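Local coordinates for glycosyl hydrolase family 61, 2 protein (Heterobasidion irregulare TC 32-1, PDB 5NNS) that cleaves crystalline and amorphous polysaccharides such as cellulose by copper-dependent oxidation at C1 of the sugar, using a reductant and O2 or H2O2, at residues 25-30 / 57-62; 142-147 / 173-178. All coordinates share one frame; numbering follows the deposited sequence.

Interaction 1: 25-30 / 57-62; sequences GQSTIQ and GSAQKS
Two carbonyls, of Ala59 and Thr28, take bonds across this contact from different sides. Ser27 OG donates to Ala59 O in the carbonyl plane, on a lone pair, at 2.6 Å. The first torsion of Ser27 sets OG opposite its own N (chi1 -163°), which brings it to Ala59 O. Lys61 N donates to Thr28 O at 3.0 Å from above the carbonyl plane, 52° out of it. Gln60 NE2 also lies 3.2 Å from Thr28 O, but at an angle too poor for a hydrogen bond. That amide bonds weakly back to Lys61 O, while Leu56 N holds its oxygen. The Lys61 chain runs alongside Ser27, with CE 3.5 Å from Ser27 OG. A bend at its last torsion (chi4 89°) turns Lys61 NZ to Ser27 O for a weak bond of 3.1 Å. Ser27 O takes a second bond from Asn15 ND2. With an alanine here in place of Ser27 the hydroxyl is gone, and Ala59 O would probably lack its partner while Lys61 CE loses the atom it lies against. The side chains of Ile29 and Lys61 cross at about a right angle, Ile29 CG2 3.7 Å from Lys61 CB. Thr28 OG1 accepts from Gln30 N in an ST turn, and also bonds Asn15 O. The two segments belong to the long connection between strands 12-15 and 63-66. Ile29 packs on Tyr7 and Leu9 of strand 4-9 and on Tyr14 of strand 12-15, and its backbone is hydrogen-bonded to Gln172 of strand 165-176.

Interaction 2: 142-147 / 173-178; sequences SSLAAG and LIVTGG
An antiparallel hydrogen-bonded pair, Gly147 with Val175, joins the start of strand 147-157 to the end of strand 165-176 in the mixed sheet of the AA9 beta-sandwich. Gly147 N donates to Val175 O at 2.9 Å, and Val175 N returns a bond to Gly147 O at 2.7 Å. The second meets its acceptor nearly head-on, with a C=O...N angle of 167°. Val175 CB sits 3.5 Å from Gly147 O. With CG1 anti to its backbone N (chi1 175°), that methyl of Val175 comes 4.3 Å from Leu144 CD2. The side chains of Leu144 and Val175 also touch Tyr149 of strand 147-157. Ala146 CB rests 3.5 Å from Gly177 O. Beyond the pair a water bridges the backbones: it accepts from Ala146 N, donates to Gly177 O, and gives a weak bond to Leu144 O. Gly178 CA lies 3.3 Å from Leu144 O in a CA-H...O contact, and a beta carbon on Gly178 would clash with that oxygen. The contact therefore rests mainly on backbone polarity. Two direct bonds and one water link the segments, the lack of a side chain at Gly178 allows its close approach, and apolar contact is slight.

In the fold
Interactions 1 and 2 lie about 21 Å apart between centres and touch where Ser62 CB packs on Ile174 CG1 at 4.0 Å. Strand 165-176 connects them. Its Gln172 bonds Ser62 OG and the backbone of Ile29, and the residues just after Gln172 enter interaction 2. Segment 57-62 leads into strand 63-66, which pairs with Ile174. A bound sodium ion sits near this seam, about 3 Å from the Ser62 side chain and about 5 Å from that of Ile174. Interaction 1 is nearer the working surface: the Gln30 side chain is about 10 Å from that of Tyr167 at the copper, and the Gln26 side chain is about 8 Å from that of Tyr20, a glucan-binding residue. Interaction 2 is remote from both.

Interaction 1: 25-30 / 57-62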
ATOM      1  N   GLY A  25     -23.198   0.669   8.074  1.00 26.34           N
ATOM      2  CA  GLY A  25     -23.864   0.530   6.781  1.00 26.02           C
ATOM      3  C   GLY A  25     -22.948   0.232   5.604  1.00 25.98           C
ATOM      4  O   GLY A  25     -23.405  -0.300   4.589  1.00 25.77           O
ATOM      5  N   GLN A  26     -21.664   0.578   5.717  1.00 25.27           N
ATOM      6  CA  GLN A  26     -20.715   0.344   4.629  1.00 24.21           C
ATOM      7  C   GLN A  26     -20.302  -1.124   4.617  1.00 23.80           C
ATOM      8  O   GLN A  26     -20.237  -1.769   5.663  1.00 24.24           O
ATOM      9  CB  GLN A  26     -19.492   1.262   4.758  1.00 24.01           C
ATOM     10  CG  GLN A  26     -19.837   2.747   4.728  1.00 23.44           C
ATOM     11  CD  GLN A  26     -18.680   3.638   4.292  1.00 23.27           C
ATOM     12  OE1 GLN A  26     -18.028   3.380   3.282  1.00 23.13           O
ATOM     13  NE2 GLN A  26     -18.433   4.702   5.043  1.00 22.81           N
ATOM     14  N   SER A  27     -20.050  -1.651   3.425  1.00 23.02           N
ATOM     15  CA  SER A  27     -19.614  -3.029   3.259  1.00 21.83           C
ATOM     16  C   SER A  27     -18.602  -3.089   2.122  1.00 21.51           C
ATOM     17  O   SER A  27     -18.898  -2.686   0.995  1.00 20.95           O
ATOM     18  CB  SER A  27     -20.807  -3.942   2.971  1.00 21.50           C
ATOM     19  OG  SER A  27     -20.459  -5.295   3.204  1.00 20.95           O
ATOM     20  N   THR A  28     -17.405  -3.577   2.429  1.00 21.08           N
ATOM     21  CA  THR A  28     -16.316  -3.595   1.462  1.00 21.04           C
ATOM     22  C   THR A  28     -15.233  -4.589   1.848  1.00 20.60           C
ATOM     23  O   THR A  28     -15.127  -4.992   3.009  1.00 20.63           O
ATOM     24  CB  THR A  28     -15.688  -2.186   1.290  1.00 21.45           C
ATOM     25  OG1 THR A  28     -14.463  -2.280   0.549  1.00 21.58           O
ATOM     26  CG2 THR A  28     -15.409  -1.525   2.639  1.00 21.80           C
ATOM     27  N   ILE A  29     -14.428  -4.972   0.861  1.00 20.12           N
ATOM     28  CA  ILE A  29     -13.200  -5.725   1.127  1.00 19.64           C
ATOM     29  C   ILE A  29     -12.137  -4.870   1.831  1.00 18.95           C
ATOM     30  O   ILE A  29     -11.208  -5.408   2.441  1.00 19.07           O
ATOM     31  CB  ILE A  29     -12.600  -6.369  -0.146  1.00 19.92           C
ATOM     32  CG1 ILE A  29     -12.186  -5.318  -1.194  1.00 19.82           C
ATOM     33  CG2 ILE A  29     -13.579  -7.376  -0.734  1.00 19.76           C
ATOM     34  CD1 ILE A  29     -11.268  -5.878  -2.258  1.00 19.99           C
ATOM     35  N   GLN A  30     -12.284  -3.550   1.736  1.00 18.20           N
ATOM     36  CA  GLN A  30     -11.301  -2.604   2.238  1.00 17.94           C
ATOM     37  C   GLN A  30     -11.478  -2.308   3.728  1.00 17.94           C
ATOM     38  O   GLN A  30     -12.605  -2.243   4.223  1.00 18.47           O
ATOM     39  CB  GLN A  30     -11.400  -1.301   1.448  1.00 17.51           C
ATOM     40  CG  GLN A  30     -10.106  -0.522   1.404  1.00 17.28           C
ATOM     41  CD  GLN A  30     -10.221   0.765   0.635  1.00 16.97           C
ATOM     42  OE1 GLN A  30     -11.230   1.469   0.732  1.00 16.56           O
ATOM     43  NE2 GLN A  30      -9.178   1.097  -0.122  1.00 16.40           N
ATOM     44  N   GLY A  57     -16.428  -5.865  10.773  1.00 24.99           N
ATOM     45  CA  GLY A  57     -17.168  -6.918  11.467  1.00 25.48           C
ATOM     46  C   GLY A  57     -17.915  -7.836  10.514  1.00 26.35           C
ATOM     47  O   GLY A  57     -17.305  -8.456   9.635  1.00 26.07           O
ATOM     48  N   SER A  58     -19.234  -7.913  10.683  1.00 26.97           N
ATOM     49  CA  SER A  58     -20.088  -8.729   9.813  1.00 27.93           C
ATOM     50  C   SER A  58     -20.221  -8.152   8.393  1.00 28.07           C
ATOM     51  O   SER A  58     -20.452  -8.906   7.447  1.00 27.99           O
ATOM     52  CB  SER A  58     -21.475  -8.903  10.437  1.00 27.98           C
ATOM     53  OG  SER A  58     -22.012  -7.649  10.809  1.00 28.40           O
ATOM     54  N   ALA A  59     -20.078  -6.831   8.252  1.00 27.99           N
ATOM     55  CA  ALA A  59     -20.074  -6.175   6.934  1.00 28.47           C
ATOM     56  C   ALA A  59     -18.729  -6.272   6.185  1.00 28.40           C
ATOM     57  O   ALA A  59     -18.651  -5.883   5.013  1.00 28.27           O
ATOM     58  CB  ALA A  59     -20.493  -4.715   7.068  1.00 28.60           C
ATOM     59  N   GLN A  60     -17.685  -6.783   6.846  1.00 27.80           N
ATOM     60  CA  GLN A  60     -16.357  -6.902   6.242  1.00 26.94           C
ATOM     61  C   GLN A  60     -16.346  -8.011   5.199  1.00 26.82           C
ATOM     62  O   GLN A  60     -16.690  -9.151   5.507  1.00 26.95           O
ATOM     63  CB  GLN A  60     -15.307  -7.203   7.319  1.00 26.44           C
ATOM     64  CG  GLN A  60     -13.856  -7.179   6.839  1.00 26.73           C
ATOM     65  CD  GLN A  60     -13.411  -5.808   6.363  1.00 26.16           C
ATOM     66  OE1 GLN A  60     -13.570  -4.819   7.070  1.00 26.23           O
ATOM     67  NE2 GLN A  60     -12.848  -5.748   5.165  1.00 25.93           N
ATOM     68  N   LYS A  61     -15.949  -7.672   3.973  1.00 26.46           N
ATOM     69  CA  LYS A  61     -15.802  -8.649   2.894  1.00 26.51           C
ATOM     70  C   LYS A  61     -14.329  -9.026   2.705  1.00 25.46           C
ATOM     71  O   LYS A  61     -13.441  -8.380   3.263  1.00 24.82           O
ATOM     72  CB  LYS A  61     -16.372  -8.094   1.583  1.00 27.75           C
ATOM     73  CG  LYS A  61     -17.786  -7.511   1.669  1.00 28.73           C
ATOM     74  CD  LYS A  61     -18.540  -7.682   0.346  1.00 29.99           C
ATOM     75  CE  LYS A  61     -19.654  -6.660   0.134  1.00 30.82           C
ATOM     76  NZ  LYS A  61     -19.202  -5.409  -0.552  1.00 31.49           N
ATOM     77  N   SER A  62     -14.093 -10.096   1.943  1.00 25.01           N
ATOM     78  CA  SER A  62     -12.756 -10.481   1.455  1.00 24.95           C
ATOM     79  C   SER A  62     -12.853 -10.883  -0.025  1.00 24.69           C
ATOM     80  O   SER A  62     -13.823 -11.518  -0.429  1.00 25.16           O
ATOM     81  CB  SER A  62     -12.179 -11.658   2.256  1.00 24.82           C
ATOM     82  OG  SER A  62     -11.901 -11.314   3.603  1.00 24.97           O
TER

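Interaction 2: 142-147 / 173-178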
ATOM      1  N   SER A 142       2.825 -15.561  -8.089  1.00 21.48           N
ATOM      2  CA  SER A 142       2.344 -16.886  -8.537  1.00 22.13           C
ATOM      3  C   SER A 142       2.564 -18.005  -7.520  1.00 22.39           C
ATOM      4  O   SER A 142       1.701 -18.867  -7.351  1.00 22.38           O
ATOM      5  CB  SER A 142       3.033 -17.287  -9.847  1.00 22.53           C
ATOM      6  OG  SER A 142       2.820 -16.322 -10.864  1.00 23.36           O
ATOM      7  N   SER A 143       3.711 -17.965  -6.840  1.00 22.46           N
ATOM      8  CA  SER A 143       4.118 -19.000  -5.885  1.00 22.74           C
ATOM      9  C   SER A 143       3.544 -18.879  -4.464  1.00 22.78           C
ATOM     10  O   SER A 143       3.698 -19.813  -3.666  1.00 22.17           O
ATOM     11  CB  SER A 143       5.642 -19.006  -5.777  1.00 22.81           C
ATOM     12  OG  SER A 143       6.101 -17.779  -5.236  1.00 23.13           O
ATOM     13  N   LEU A 144       2.898 -17.753  -4.145  1.00 22.56           N
ATOM     14  CA  LEU A 144       2.504 -17.443  -2.768  1.00 22.37           C
ATOM     15  C   LEU A 144       1.643 -18.553  -2.160  1.00 23.02           C
ATOM     16  O   LEU A 144       0.748 -19.078  -2.826  1.00 23.06           O
ATOM     17  CB  LEU A 144       1.751 -16.108  -2.722  1.00 22.15           C
ATOM     18  CG  LEU A 144       1.267 -15.568  -1.374  1.00 21.81           C
ATOM     19  CD1 LEU A 144       2.435 -15.314  -0.436  1.00 21.74           C
ATOM     20  CD2 LEU A 144       0.458 -14.293  -1.574  1.00 21.72           C
ATOM     21  N   ALA A 145       1.926 -18.906  -0.906  1.00 22.83           N
ATOM     22  CA  ALA A 145       1.172 -19.939  -0.198  1.00 23.25           C
ATOM     23  C   ALA A 145      -0.282 -19.515  -0.041  1.00 23.46           C
ATOM     24  O   ALA A 145      -0.559 -18.356   0.274  1.00 23.22           O
ATOM     25  CB  ALA A 145       1.783 -20.210   1.171  1.00 23.32           C
ATOM     26  N   ALA A 146      -1.207 -20.446  -0.270  1.00 23.58           N
ATOM     27  CA  ALA A 146      -2.638 -20.174  -0.076  1.00 23.21           C
ATOM     28  C   ALA A 146      -2.896 -19.725   1.362  1.00 22.87           C
ATOM     29  O   ALA A 146      -2.245 -20.199   2.298  1.00 22.56           O
ATOM     30  CB  ALA A 146      -3.481 -21.401  -0.412  1.00 22.97           C
ATOM     31  N   GLY A 147      -3.825 -18.789   1.524  1.00 22.59           N
ATOM     32  CA  GLY A 147      -4.169 -18.281   2.841  1.00 22.43           C
ATOM     33  C   GLY A 147      -4.895 -16.959   2.810  1.00 22.39           C
ATOM     34  O   GLY A 147      -5.258 -16.453   1.737  1.00 22.40           O
ATOM     35  N   LEU A 173      -7.948 -10.244   1.355  1.00 19.68           N
ATOM     36  CA  LEU A 173      -7.996 -11.261   0.308  1.00 20.59           C
ATOM     37  C   LEU A 173      -8.048 -12.666   0.899  1.00 21.75           C
ATOM     38  O   LEU A 173      -7.588 -12.898   2.019  1.00 22.18           O
ATOM     39  CB  LEU A 173      -6.768 -11.178  -0.600  1.00 20.70           C
ATOM     40  CG  LEU A 173      -6.395  -9.848  -1.248  1.00 20.65           C
ATOM     41  CD1 LEU A 173      -5.104 -10.027  -2.030  1.00 20.63           C
ATOM     42  CD2 LEU A 173      -7.512  -9.333  -2.140  1.00 20.88           C
ATOM     43  N   ILE A 174      -8.622 -13.589   0.133  1.00 23.20           N
ATOM     44  CA  ILE A 174      -8.431 -15.017   0.330  1.00 24.05           C
ATOM     45  C   ILE A 174      -7.642 -15.491  -0.890  1.00 24.44           C
ATOM     46  O   ILE A 174      -8.155 -15.480  -2.005  1.00 24.50           O
ATOM     47  CB  ILE A 174      -9.774 -15.773   0.464  1.00 24.63           C
ATOM     48  CG1 ILE A 174     -10.560 -15.249   1.677  1.00 25.00           C
ATOM     49  CG2 ILE A 174      -9.530 -17.273   0.618  1.00 25.10           C
ATOM     50  CD1 ILE A 174     -12.003 -15.712   1.750  1.00 24.97           C
ATOM     51  N   VAL A 175      -6.382 -15.872  -0.674  1.00 25.10           N
ATOM     52  CA  VAL A 175      -5.504 -16.321  -1.748  1.00 25.31           C
ATOM     53  C   VAL A 175      -5.631 -17.834  -1.882  1.00 25.75           C
ATOM     54  O   VAL A 175      -5.435 -18.560  -0.909  1.00 26.02           O
ATOM     55  CB  VAL A 175      -4.038 -15.902  -1.492  1.00 25.85           C
ATOM     56  CG1 VAL A 175      -3.099 -16.480  -2.542  1.00 25.75           C
ATOM     57  CG2 VAL A 175      -3.930 -14.382  -1.469  1.00 26.19           C
ATOM     58  N   THR A 176      -5.967 -18.294  -3.087  1.00 26.52           N
ATOM     59  CA  THR A 176      -6.152 -19.717  -3.379  1.00 26.90           C
ATOM     60  C   THR A 176      -5.060 -20.196  -4.329  1.00 27.29           C
ATOM     61  O   THR A 176      -4.371 -19.387  -4.946  1.00 27.26           O
ATOM     62  CB  THR A 176      -7.531 -19.978  -4.019  1.00 26.97           C
ATOM     63  OG1 THR A 176      -7.596 -19.356  -5.310  1.00 27.42           O
ATOM     64  CG2 THR A 176      -8.654 -19.434  -3.135  1.00 26.84           C
ATOM     65  N   GLY A 177      -4.907 -21.513  -4.446  1.00 27.80           N
ATOM     66  CA  GLY A 177      -3.894 -22.101  -5.320  1.00 28.06           C
ATOM     67  C   GLY A 177      -2.495 -21.833  -4.797  1.00 28.43           C
ATOM     68  O   GLY A 177      -2.235 -22.006  -3.609  1.00 28.85           O
ATOM     69  N   GLY A 178      -1.600 -21.403  -5.683  1.00 28.28           N
ATOM     70  CA  GLY A 178      -0.226 -21.084  -5.311  1.00 28.63           C
ATOM     71  C   GLY A 178       0.712 -22.272  -5.362  1.00 28.86           C
ATOM     72  O   GLY A 178       0.377 -23.310  -5.921  1.00 29.77           O
TER
HETATM   73  O   HOH W   1      -0.082 -22.383  -2.105  1.00 21.23           O